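Local coordinates for taurocyamine kinase (Schistosoma mansoni, PDB 4WOD), which reversibly transfers phosphate between ATP and taurocyamine, a guanidino substrate, with magnesium as cofactor, and carries two phosphagen kinase repeats in one chain, at residues A[52-63]-A[189-197]; A[74-85]-A[261-272]. The protein carries 4 engineered substitutions. One frame throughout, in Å; residues are numbered along the deposited sequence.

Contact 1 of 2, residues A[52-63]-A[189-197]; sequences TNAYNPGALLPR and DNVLRDAGG. With ARG (arginine), chain B.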
loop_
_atom_site.group_PDB
_atom_site.type_symbol
_atom_site.label_atom_id
_atom_site.label_comp_id
_atom_site.label_asym_id
_atom_site.label_seq_id
_atom_site.Cartn_x
_atom_site.Cartn_y
_atom_site.Cartn_z
ATOM N N THR A 52 -19.194 15.530 14.045
ATOM C CA THR A 52 -17.736 15.664 14.000
ATOM C C THR A 52 -17.197 15.493 12.566
ATOM O O THR A 52 -16.155 16.057 12.213
ATOM C CB THR A 52 -17.042 14.651 14.959
ATOM O OG1 THR A 52 -15.718 15.105 15.284
ATOM C CG2 THR A 52 -16.979 13.253 14.325
ATOM N N ASN A 53 -17.914 14.755 11.723
ATOM C CA ASN A 53 -17.455 14.575 10.344
ATOM C C ASN A 53 -17.541 15.864 9.543
ATOM O O ASN A 53 -16.747 16.089 8.631
ATOM C CB ASN A 53 -18.247 13.488 9.638
ATOM C CG ASN A 53 -18.049 12.133 10.266
ATOM O OD1 ASN A 53 -18.996 11.538 10.791
ATOM N ND2 ASN A 53 -16.818 11.624 10.209
ATOM N N ALA A 54 -18.517 16.692 9.873
ATOM C CA ALA A 54 -18.704 17.966 9.178
ATOM C C ALA A 54 -17.536 18.917 9.390
ATOM O O ALA A 54 -17.301 19.803 8.572
ATOM C CB ALA A 54 -20.000 18.630 9.632
ATOM N N TYR A 55 -16.820 18.761 10.500
ATOM C CA TYR A 55 -15.784 19.724 10.861
ATOM C C TYR A 55 -14.401 19.116 10.824
ATOM O O TYR A 55 -13.418 19.836 10.803
ATOM C CB TYR A 55 -16.074 20.317 12.235
ATOM C CG TYR A 55 -17.436 20.954 12.238
ATOM C CD1 TYR A 55 -17.685 22.097 11.484
ATOM C CD2 TYR A 55 -18.486 20.392 12.944
ATOM C CE1 TYR A 55 -18.945 22.673 11.457
ATOM C CE2 TYR A 55 -19.750 20.962 12.923
ATOM C CZ TYR A 55 -19.972 22.094 12.178
ATOM O OH TYR A 55 -21.220 22.664 12.167
ATOM N N ASN A 56 -14.336 17.793 10.813
ATOM C CA ASN A 56 -13.060 17.103 10.710
ATOM C C ASN A 56 -13.027 16.169 9.500
ATOM O O ASN A 56 -13.342 14.981 9.605
ATOM C CB ASN A 56 -12.787 16.338 12.001
ATOM C CG ASN A 56 -12.790 17.250 13.214
ATOM O OD1 ASN A 56 -13.819 17.422 13.879
ATOM N ND2 ASN A 56 -11.643 17.865 13.493
ATOM N N PRO A 57 -12.634 16.705 8.332
ATOM C CA PRO A 57 -12.682 15.893 7.111
ATOM C C PRO A 57 -11.754 14.669 7.120
ATOM O O PRO A 57 -11.971 13.755 6.329
ATOM C CB PRO A 57 -12.272 16.885 6.009
ATOM C CG PRO A 57 -11.562 17.999 6.725
ATOM C CD PRO A 57 -12.180 18.085 8.086
ATOM N N GLY A 58 -10.764 14.643 8.006
ATOM C CA GLY A 58 -9.851 13.514 8.079
ATOM C C GLY A 58 -10.465 12.312 8.775
ATOM O O GLY A 58 -9.977 11.193 8.646
ATOM N N ALA A 59 -11.539 12.543 9.521
ATOM C CA ALA A 59 -12.197 11.468 10.265
ATOM C C ALA A 59 -12.920 10.509 9.319
ATOM O O ALA A 59 -13.705 10.925 8.474
ATOM C CB ALA A 59 -13.163 12.050 11.281
ATOM N N LEU A 60 -12.661 9.220 9.487
ATOM C CA LEU A 60 -13.239 8.179 8.646
ATOM C C LEU A 60 -14.668 7.762 9.039
ATOM O O LEU A 60 -15.489 7.409 8.187
ATOM C CB LEU A 60 -12.331 6.953 8.696
ATOM C CG LEU A 60 -12.633 5.862 7.680
ATOM C CD1 LEU A 60 -12.471 6.438 6.289
ATOM C CD2 LEU A 60 -11.684 4.682 7.895
ATOM N N LEU A 61 -14.942 7.795 10.335
ATOM C CA LEU A 61 -16.161 7.221 10.912
ATOM C C LEU A 61 -17.043 8.247 11.626
ATOM O O LEU A 61 -16.559 9.275 12.074
ATOM C CB LEU A 61 -15.783 6.115 11.900
ATOM C CG LEU A 61 -15.115 4.892 11.272
ATOM C CD1 LEU A 61 -14.728 3.883 12.334
ATOM C CD2 LEU A 61 -16.022 4.255 10.239
ATOM N N PRO A 62 -18.356 7.969 11.724
ATOM C CA PRO A 62 -19.174 8.791 12.622
ATOM C C PRO A 62 -18.856 8.425 14.069
ATOM O O PRO A 62 -17.983 7.578 14.314
ATOM C CB PRO A 62 -20.613 8.391 12.276
ATOM C CG PRO A 62 -20.472 6.937 11.740
ATOM C CD PRO A 62 -19.145 6.961 10.991
ATOM N N ARG A 63 -19.574 9.010 15.016
ATOM C CA ARG A 63 -19.543 8.463 16.364
ATOM C C ARG A 63 -20.976 8.130 16.733
ATOM O O ARG A 63 -21.833 8.056 15.859
ATOM C CB ARG A 63 -18.876 9.441 17.346
ATOM C CG ARG A 63 -17.408 9.802 16.962
ATOM C CD ARG A 63 -16.434 8.588 17.107
ATOM N NE ARG A 63 -15.015 8.917 16.881
ATOM C CZ ARG A 63 -14.421 8.964 15.694
ATOM N NH1 ARG A 63 -15.106 8.722 14.578
ATOM N NH2 ARG A 63 -13.124 9.260 15.613
ATOM N N ASP A 189 -8.128 16.266 21.377
ATOM C CA ASP A 189 -8.535 15.612 20.125
ATOM C C ASP A 189 -9.766 16.317 19.564
ATOM O O ASP A 189 -10.846 16.237 20.141
ATOM C CB ASP A 189 -8.816 14.123 20.379
ATOM C CG ASP A 189 -9.191 13.334 19.105
ATOM O OD1 ASP A 189 -9.746 13.889 18.132
ATOM O OD2 ASP A 189 -8.947 12.110 19.097
ATOM N N ASN A 190 -9.617 17.012 18.445
ATOM C CA ASN A 190 -10.724 17.804 17.928
ATOM C C ASN A 190 -11.860 16.942 17.364
ATOM O O ASN A 190 -13.010 17.395 17.286
ATOM C CB ASN A 190 -10.236 18.780 16.855
ATOM C CG ASN A 190 -11.038 20.085 16.838
ATOM O OD1 ASN A 190 -11.752 20.402 17.787
ATOM N ND2 ASN A 190 -10.918 20.842 15.753
ATOM N N VAL A 191 -11.551 15.715 16.953
ATOM C CA VAL A 191 -12.598 14.826 16.469
ATOM C C VAL A 191 -13.472 14.481 17.668
ATOM O O VAL A 191 -14.698 14.599 17.625
ATOM C CB VAL A 191 -12.029 13.534 15.811
ATOM C CG1 VAL A 191 -13.139 12.523 15.546
ATOM C CG2 VAL A 191 -11.285 13.866 14.521
ATOM N N LEU A 192 -12.820 14.099 18.758
ATOM C CA LEU A 192 -13.531 13.808 20.002
ATOM C C LEU A 192 -14.297 15.033 20.489
ATOM O O LEU A 192 -15.439 14.922 20.911
ATOM C CB LEU A 192 -12.562 13.335 21.080
ATOM C CG LEU A 192 -13.189 12.823 22.386
ATOM C CD1 LEU A 192 -14.374 11.903 22.102
ATOM C CD2 LEU A 192 -12.120 12.111 23.239
ATOM N N ARG A 193 -13.667 16.201 20.423
ATOM C CA ARG A 193 -14.329 17.441 20.810
ATOM C C ARG A 193 -15.638 17.660 20.048
ATOM O O ARG A 193 -16.679 17.940 20.656
ATOM C CB ARG A 193 -13.405 18.645 20.597
ATOM C CG ARG A 193 -14.108 19.984 20.840
ATOM C CD ARG A 193 -13.119 21.135 20.900
ATOM N NE ARG A 193 -12.289 21.027 22.091
ATOM C CZ ARG A 193 -11.032 20.601 22.100
ATOM N NH1 ARG A 193 -10.382 20.526 23.253
ATOM N NH2 ARG A 193 -10.426 20.258 20.966
ATOM N N ASP A 194 -15.598 17.521 18.724
ATOM C CA ASP A 194 -16.775 17.851 17.913
ATOM C C ASP A 194 -17.845 16.759 17.894
ATOM O O ASP A 194 -18.949 16.950 17.363
ATOM C CB ASP A 194 -16.337 18.184 16.500
ATOM C CG ASP A 194 -15.589 19.504 16.428
ATOM O OD1 ASP A 194 -15.804 20.349 17.319
ATOM O OD2 ASP A 194 -14.786 19.705 15.493
ATOM N N ALA A 195 -17.500 15.613 18.471
ATOM C CA ALA A 195 -18.457 14.551 18.730
ATOM C C ALA A 195 -19.059 14.624 20.141
ATOM O O ALA A 195 -19.764 13.701 20.566
ATOM C CB ALA A 195 -17.786 13.188 18.514
ATOM N N GLY A 196 -18.776 15.708 20.863
ATOM C CA GLY A 196 -19.312 15.919 22.206
ATOM C C GLY A 196 -18.522 15.298 23.348
ATOM O O GLY A 196 -19.037 15.137 24.456
ATOM N N GLY A 197 -17.266 14.953 23.097
ATOM C CA GLY A 197 -16.469 14.259 24.100
ATOM C C GLY A 197 -15.991 15.047 25.310
ATOM O O GLY A 197 -15.581 14.457 26.320
HETATM N N ARG B . -11.279 5.222 12.219
HETATM C CA ARG B . -11.727 6.322 13.029
HETATM C C ARG B . -11.985 7.646 12.335
HETATM O O ARG B . -11.128 8.128 11.555
HETATM C CB ARG B . -10.840 6.503 14.206
HETATM C CG ARG B . -11.180 5.569 15.317
HETATM C CD ARG B . -11.714 6.409 16.419
HETATM N NE ARG B . -12.056 5.589 17.543
HETATM C CZ ARG B . -11.684 5.859 18.762
HETATM N NH1 ARG B . -12.031 5.077 19.740
HETATM N NH2 ARG B . -10.938 6.905 18.987
HETATM O OXT ARG B . -13.106 8.072 12.651
#

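Contact 2 of 2, residues A[74-85]-A[261-272]; sequences RDFFDAVIADYH and RLGFITFCPSNL. With ARG (arginine), chain B.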
loop_
_atom_site.group_PDB
_atom_site.type_symbol
_atom_site.label_atom_id
_atom_site.label_comp_id
_atom_site.label_asym_id
_atom_site.label_seq_id
_atom_site.Cartn_x
_atom_site.Cartn_y
_atom_site.Cartn_z
ATOM N N ARG A 74 -30.059 2.224 12.269
ATOM C CA ARG A 74 -29.411 1.010 11.767
ATOM C C ARG A 74 -29.050 0.964 10.276
ATOM O O ARG A 74 -28.016 0.416 9.917
ATOM C CB ARG A 74 -30.285 -0.195 12.071
ATOM C CG ARG A 74 -29.590 -1.481 11.710
ATOM C CD ARG A 74 -29.839 -2.556 12.708
ATOM N NE ARG A 74 -29.557 -3.852 12.116
ATOM C CZ ARG A 74 -30.109 -4.978 12.543
ATOM N NH1 ARG A 74 -30.962 -4.942 13.564
ATOM N NH2 ARG A 74 -29.821 -6.121 11.944
ATOM N N ASP A 75 -29.899 1.512 9.408
ATOM C CA ASP A 75 -29.625 1.453 7.967
ATOM C C ASP A 75 -28.309 2.154 7.647
ATOM O O ASP A 75 -27.591 1.768 6.721
ATOM C CB ASP A 75 -30.748 2.102 7.141
ATOM C CG ASP A 75 -32.084 1.406 7.285
ATOM O OD1 ASP A 75 -32.151 0.272 7.814
ATOM O OD2 ASP A 75 -33.081 2.010 6.844
ATOM N N PHE A 76 -28.017 3.205 8.412
ATOM C CA PHE A 76 -26.790 3.979 8.256
ATOM C C PHE A 76 -25.605 3.263 8.904
ATOM O O PHE A 76 -24.588 3.010 8.253
ATOM C CB PHE A 76 -26.975 5.383 8.858
ATOM C CG PHE A 76 -25.699 6.181 8.990
ATOM C CD1 PHE A 76 -25.091 6.748 7.872
ATOM C CD2 PHE A 76 -25.119 6.393 10.245
ATOM C CE1 PHE A 76 -23.913 7.494 7.998
ATOM C CE2 PHE A 76 -23.928 7.144 10.383
ATOM C CZ PHE A 76 -23.328 7.694 9.259
ATOM N N PHE A 77 -25.728 2.935 10.189
ATOM C CA PHE A 77 -24.577 2.360 10.906
ATOM C C PHE A 77 -24.184 0.962 10.418
ATOM O O PHE A 77 -22.996 0.634 10.419
ATOM C CB PHE A 77 -24.843 2.314 12.418
ATOM C CG PHE A 77 -24.573 3.620 13.120
ATOM C CD1 PHE A 77 -23.271 3.999 13.435
ATOM C CD2 PHE A 77 -25.613 4.474 13.454
ATOM C CE1 PHE A 77 -23.012 5.212 14.078
ATOM C CE2 PHE A 77 -25.360 5.686 14.104
ATOM C CZ PHE A 77 -24.044 6.055 14.411
ATOM N N ASP A 78 -25.159 0.132 10.033
ATOM C CA ASP A 78 -24.829 -1.218 9.558
ATOM C C ASP A 78 -24.018 -1.120 8.270
ATOM O O ASP A 78 -23.076 -1.885 8.046
ATOM C CB ASP A 78 -26.086 -2.061 9.342
ATOM C CG ASP A 78 -26.478 -2.835 10.585
ATOM O OD1 ASP A 78 -25.839 -2.611 11.637
ATOM O OD2 ASP A 78 -27.421 -3.656 10.518
ATOM N N ALA A 79 -24.368 -0.144 7.445
ATOM C CA ALA A 79 -23.632 0.090 6.215
ATOM C C ALA A 79 -22.201 0.519 6.528
ATOM O O ALA A 79 -21.246 -0.022 5.951
ATOM C CB ALA A 79 -24.341 1.130 5.360
ATOM N N VAL A 80 -22.043 1.462 7.462
ATOM C CA VAL A 80 -20.717 1.941 7.853
ATOM C C VAL A 80 -19.857 0.825 8.465
ATOM O O VAL A 80 -18.663 0.690 8.173
ATOM C CB VAL A 80 -20.836 3.121 8.866
ATOM C CG1 VAL A 80 -19.498 3.436 9.507
ATOM C CG2 VAL A 80 -21.433 4.359 8.184
ATOM N N ILE A 81 -20.480 0.040 9.331
ATOM C CA ILE A 81 -19.783 -0.997 10.087
ATOM C C ILE A 81 -19.348 -2.133 9.170
ATOM O O ILE A 81 -18.198 -2.579 9.227
ATOM C CB ILE A 81 -20.684 -1.534 11.233
ATOM C CG1 ILE A 81 -20.815 -0.481 12.340
ATOM C CG2 ILE A 81 -20.141 -2.841 11.801
ATOM C CD1 ILE A 81 -21.994 -0.734 13.287
ATOM N N ALA A 82 -20.267 -2.586 8.316
ATOM C CA ALA A 82 -19.969 -3.628 7.333
ATOM C C ALA A 82 -18.797 -3.212 6.440
ATOM O O ALA A 82 -17.908 -3.998 6.169
ATOM C CB ALA A 82 -21.206 -3.948 6.489
ATOM N N ASP A 83 -18.789 -1.955 6.026
ATOM C CA ASP A 83 -17.716 -1.414 5.209
ATOM C C ASP A 83 -16.363 -1.366 5.956
ATOM O O ASP A 83 -15.364 -1.946 5.487
ATOM C CB ASP A 83 -18.126 -0.019 4.718
ATOM C CG ASP A 83 -17.310 0.452 3.523
ATOM O OD1 ASP A 83 -16.083 0.211 3.493
ATOM O OD2 ASP A 83 -17.902 1.072 2.607
ATOM N N TYR A 84 -16.331 -0.693 7.113
ATOM C CA TYR A 84 -15.099 -0.522 7.882
ATOM C C TYR A 84 -14.497 -1.846 8.345
ATOM O O TYR A 84 -13.275 -2.056 8.279
ATOM C CB TYR A 84 -15.341 0.372 9.110
ATOM C CG TYR A 84 -14.068 0.638 9.888
ATOM C CD1 TYR A 84 -13.177 1.626 9.487
ATOM C CD2 TYR A 84 -13.752 -0.112 11.009
ATOM C CE1 TYR A 84 -12.005 1.855 10.193
ATOM C CE2 TYR A 84 -12.594 0.112 11.709
ATOM C CZ TYR A 84 -11.730 1.092 11.301
ATOM O OH TYR A 84 -10.579 1.300 12.014
ATOM N N HIS A 85 -15.351 -2.731 8.839
ATOM C CA HIS A 85 -14.866 -3.987 9.394
ATOM C C HIS A 85 -14.784 -5.088 8.330
ATOM O O HIS A 85 -14.489 -6.249 8.650
ATOM C CB HIS A 85 -15.756 -4.420 10.563
ATOM C CG HIS A 85 -15.569 -3.585 11.788
ATOM N ND1 HIS A 85 -14.473 -3.715 12.617
ATOM C CD2 HIS A 85 -16.322 -2.590 12.313
ATOM C CE1 HIS A 85 -14.563 -2.837 13.600
ATOM N NE2 HIS A 85 -15.679 -2.149 13.444
ATOM N N ARG A 261 -24.999 -8.947 17.420
ATOM C CA ARG A 261 -24.591 -8.457 16.113
ATOM C C ARG A 261 -23.271 -7.659 16.180
ATOM O O ARG A 261 -22.330 -7.938 15.429
ATOM C CB ARG A 261 -25.719 -7.608 15.539
ATOM C CG ARG A 261 -25.553 -7.147 14.118
ATOM C CD ARG A 261 -26.890 -6.573 13.651
ATOM N NE ARG A 261 -27.370 -5.532 14.556
ATOM C CZ ARG A 261 -27.023 -4.263 14.425
ATOM N NH1 ARG A 261 -26.227 -3.940 13.428
ATOM N NH2 ARG A 261 -27.467 -3.329 15.265
ATOM N N LEU A 262 -23.190 -6.687 17.091
ATOM C CA LEU A 262 -22.011 -5.828 17.177
ATOM C C LEU A 262 -21.084 -6.174 18.329
ATOM O O LEU A 262 -20.047 -5.534 18.497
ATOM C CB LEU A 262 -22.432 -4.352 17.310
ATOM C CG LEU A 262 -23.395 -3.897 16.202
ATOM C CD1 LEU A 262 -23.824 -2.458 16.397
ATOM C CD2 LEU A 262 -22.762 -4.087 14.836
ATOM N N GLY A 263 -21.454 -7.147 19.149
ATOM C CA GLY A 263 -20.687 -7.381 20.360
ATOM C C GLY A 263 -20.812 -6.232 21.358
ATOM O O GLY A 263 -21.912 -5.720 21.577
ATOM N N PHE A 264 -19.693 -5.847 21.982
ATOM C CA PHE A 264 -19.690 -4.743 22.952
ATOM C C PHE A 264 -19.806 -3.400 22.233
ATOM O O PHE A 264 -19.015 -3.069 21.332
ATOM C CB PHE A 264 -18.434 -4.758 23.812
ATOM C CG PHE A 264 -18.381 -5.893 24.791
ATOM C CD1 PHE A 264 -19.198 -5.883 25.917
ATOM C CD2 PHE A 264 -17.537 -6.962 24.581
ATOM C CE1 PHE A 264 -19.156 -6.923 26.831
ATOM C CE2 PHE A 264 -17.482 -8.016 25.494
ATOM C CZ PHE A 264 -18.282 -7.983 26.622
ATOM N N ILE A 265 -20.811 -2.642 22.624
ATOM C CA ILE A 265 -21.019 -1.306 22.064
ATOM C C ILE A 265 -19.912 -0.357 22.518
ATOM O O ILE A 265 -19.490 -0.379 23.688
ATOM C CB ILE A 265 -22.393 -0.743 22.485
ATOM C CG1 ILE A 265 -23.521 -1.709 22.096
ATOM C CG2 ILE A 265 -22.620 0.669 21.919
ATOM C CD1 ILE A 265 -23.528 -2.135 20.637
ATOM N N THR A 266 -19.435 0.467 21.592
ATOM C CA THR A 266 -18.463 1.508 21.914
ATOM C C THR A 266 -18.883 2.804 21.256
ATOM O O THR A 266 -19.726 2.783 20.364
ATOM C CB THR A 266 -17.039 1.134 21.446
ATOM O OG1 THR A 266 -17.099 0.690 20.076
ATOM C CG2 THR A 266 -16.485 0.022 22.354
ATOM N N PHE A 267 -18.290 3.912 21.699
ATOM C CA PHE A 267 -18.586 5.250 21.142
ATOM C C PHE A 267 -18.196 5.350 19.666
ATOM O O PHE A 267 -18.934 5.904 18.844
ATOM C CB PHE A 267 -17.864 6.318 21.969
ATOM C CG PHE A 267 -18.080 7.738 21.499
ATOM C CD1 PHE A 267 -19.321 8.343 21.571
ATOM C CD2 PHE A 267 -17.009 8.486 21.027
ATOM C CE1 PHE A 267 -19.496 9.669 21.158
ATOM C CE2 PHE A 267 -17.177 9.801 20.625
ATOM C CZ PHE A 267 -18.423 10.386 20.687
ATOM N N CYS A 268 -17.037 4.808 19.326
ATOM C CA CYS A 268 -16.600 4.802 17.933
ATOM C C CYS A 268 -16.796 3.413 17.357
ATOM O O CYS A 268 -16.467 2.419 18.019
ATOM C CB CYS A 268 -15.139 5.231 17.817
ATOM S SG CYS A 268 -14.489 5.175 16.144
ATOM N N PRO A 269 -17.353 3.330 16.135
ATOM C CA PRO A 269 -17.614 2.041 15.482
ATOM C C PRO A 269 -16.379 1.189 15.231
ATOM O O PRO A 269 -16.545 -0.017 15.062
ATOM C CB PRO A 269 -18.254 2.439 14.145
ATOM C CG PRO A 269 -18.914 3.764 14.429
ATOM C CD PRO A 269 -17.961 4.458 15.394
ATOM N N SER A 270 -15.187 1.781 15.200
ATOM C CA SER A 270 -13.978 1.005 14.910
ATOM C C SER A 270 -13.639 -0.007 16.008
ATOM O O SER A 270 -12.965 -1.014 15.748
ATOM C CB SER A 270 -12.783 1.939 14.681
ATOM O OG SER A 270 -12.452 2.651 15.858
ATOM N N ASN A 271 -14.103 0.262 17.225
ATOM C CA ASN A 271 -13.794 -0.571 18.394
ATOM C C ASN A 271 -14.929 -1.463 18.884
ATOM O O ASN A 271 -14.948 -1.837 20.052
ATOM C CB ASN A 271 -13.350 0.313 19.556
ATOM C CG ASN A 271 -11.950 0.855 19.363
ATOM O OD1 ASN A 271 -11.031 0.115 19.009
ATOM N ND2 ASN A 271 -11.783 2.149 19.579
ATOM N N LEU A 272 -15.875 -1.783 18.008
ATOM C CA LEU A 272 -16.972 -2.703 18.345
ATOM C C LEU A 272 -16.492 -4.145 18.413
ATOM O O LEU A 272 -15.351 -4.460 18.018
ATOM C CB LEU A 272 -18.094 -2.591 17.306
ATOM C CG LEU A 272 -18.811 -1.240 17.264
ATOM C CD1 LEU A 272 -19.686 -1.145 15.992
ATOM C CD2 LEU A 272 -19.666 -0.986 18.539
HETATM N N ARG B . -11.279 5.222 12.219
HETATM C CA ARG B . -11.727 6.322 13.029
HETATM C C ARG B . -11.985 7.646 12.335
HETATM O O ARG B . -11.128 8.128 11.555
HETATM C CB ARG B . -10.840 6.503 14.206
HETATM C CG ARG B . -11.180 5.569 15.317
HETATM C CD ARG B . -11.714 6.409 16.419
HETATM N NE ARG B . -12.056 5.589 17.543
HETATM C CZ ARG B . -11.684 5.859 18.762
HETATM N NH1 ARG B . -12.031 5.077 19.740
HETATM N NH2 ARG B . -10.938 6.905 18.987
HETATM O OXT ARG B . -13.106 8.072 12.651
#

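Contact 1 of 2, residues A[52-63]-A[189-197]
Thr52 and Val191 are joined by a hydrogen bond between the two segments: Thr52 OG1 donates to Val191 O at 2.6 Å, arriving in the carbonyl plane on a lone pair. Swung to the far side from the backbone N (chi1 -159°), the hydroxyl leaves helix 46-55 and reaches helix 190-194, where Val191 O also receives a weak bond from Ala195 N. That short helix is capped at both ends, by Asp189 OD1 accepting from Leu192 N and by a Schellman motif with Gly196 at its C-prime position.

Nonpolar packing centres on the forked Val191. Its CG2 branch lies 3.8 Å from Asn56 CB and looser against Ala59 CB. Its CG1 branch covers one face of the Arg63 guanidinium, 3.3 Å from Arg63 NH2, while CD of the bound arginine lies over the opposite face. Beside it, Ala195 CB sits 3.7 Å from Arg63 CG and also touches Thr52 CB.

A second set of bonds grips the ligand carboxylate. Leu60 N donates almost straight to ligand O (2.8 Å, 168°). Leu61 N meets OXT of the ligand at 3.0 Å, and Arg63 NH1 reaches the same OXT at 2.9 Å; a weak bond from Arg63 NH2 adds to these. Two further bonds position Arg63 and the loop: a bend at chi2 (-68°) folds the Arg63 chain back, and NH1 also donates to Pro62 O at 3.1 Å, while Asn53 ND2 holds Leu61 O from within the same segment.

The loop after helix 46-55 probably corresponds to the guanidino-specificity region of phosphagen kinases. Two backbone N-H groups and a sandwiched guanidinium would favour a substrate carrying an anionic end, consistent with the carboxylate seen here and with the sulfonate of taurocyamine.

Contact 2 of 2, residues A[74-85]-A[261-272]
Pro269 O takes a nearly linear hydrogen bond from His85 NE2 (2.8 Å, 176°) and a weak one from Leu272 N. Pro269 O lies in the plane of the imidazole, whereas the His85 donor is tilted 25° from the carbonyl plane of Pro269. Ser270 O sits at the same ring's edge, 3.2 Å from His85 CE1, and Tyr84 CD2 covers one face of the imidazole. Tyr84 CE2 rests against Ser270 CB at 3.5 Å. From Ser270, OG is turned into the slot between backbone N and carbonyl carbon (chi1 65°), toward the bound arginine, where it accepts a weak bond from ligand NE, an atom whose place is less sure.

Farther up the helix, the Arg74 and Arg261 guanidiniums stack flat, their centres 3.7 Å apart. Asp78 would offset the paired positive charge: its OD2 accepts from Arg74 NE at 2.7 Å, and its OD1 forms a salt bridge to Arg261 NH1 whose exact length is doubtful. Between the two polar ends, Ile81 CD1 fits against Leu272 CD1 (3.6 Å) and Leu262 CD2 (3.8 Å), with Pro269 beside it.

Helix 74-84 thus leans on the loop that carries Cys268, the predicted active-site residue. Tyr70 of helix 69-72 packs on Ile81, Leu262 and Pro269; helices 22-26 and 46-55 cover other flanks of helix 74-84, and strand 263-264 pairs with strand 258-259.

Both contacts lie in the first repeat, their centres about 16 Å apart, and both touch the bound arginine. Along the chain the segments alternate: 52-63, 74-85, 189-197, 261-272. In each contact the first segment belongs to the N-terminal phosphagen kinase region and the second to the C-terminal catalytic region, which holds the eight-stranded antiparallel sheet of this repeat. Contact 1 meets the ligand at its carboxylate end, while contact 2 brings the predicted active-site Cys268 alongside its guanidino end. They also pack on each other, Arg63 CB lying 3.5 Å from Phe267 CZ and Pro62 O 3.3 Å from Pro269 CD. The substrate pocket is thus assembled at the junction of the two regions.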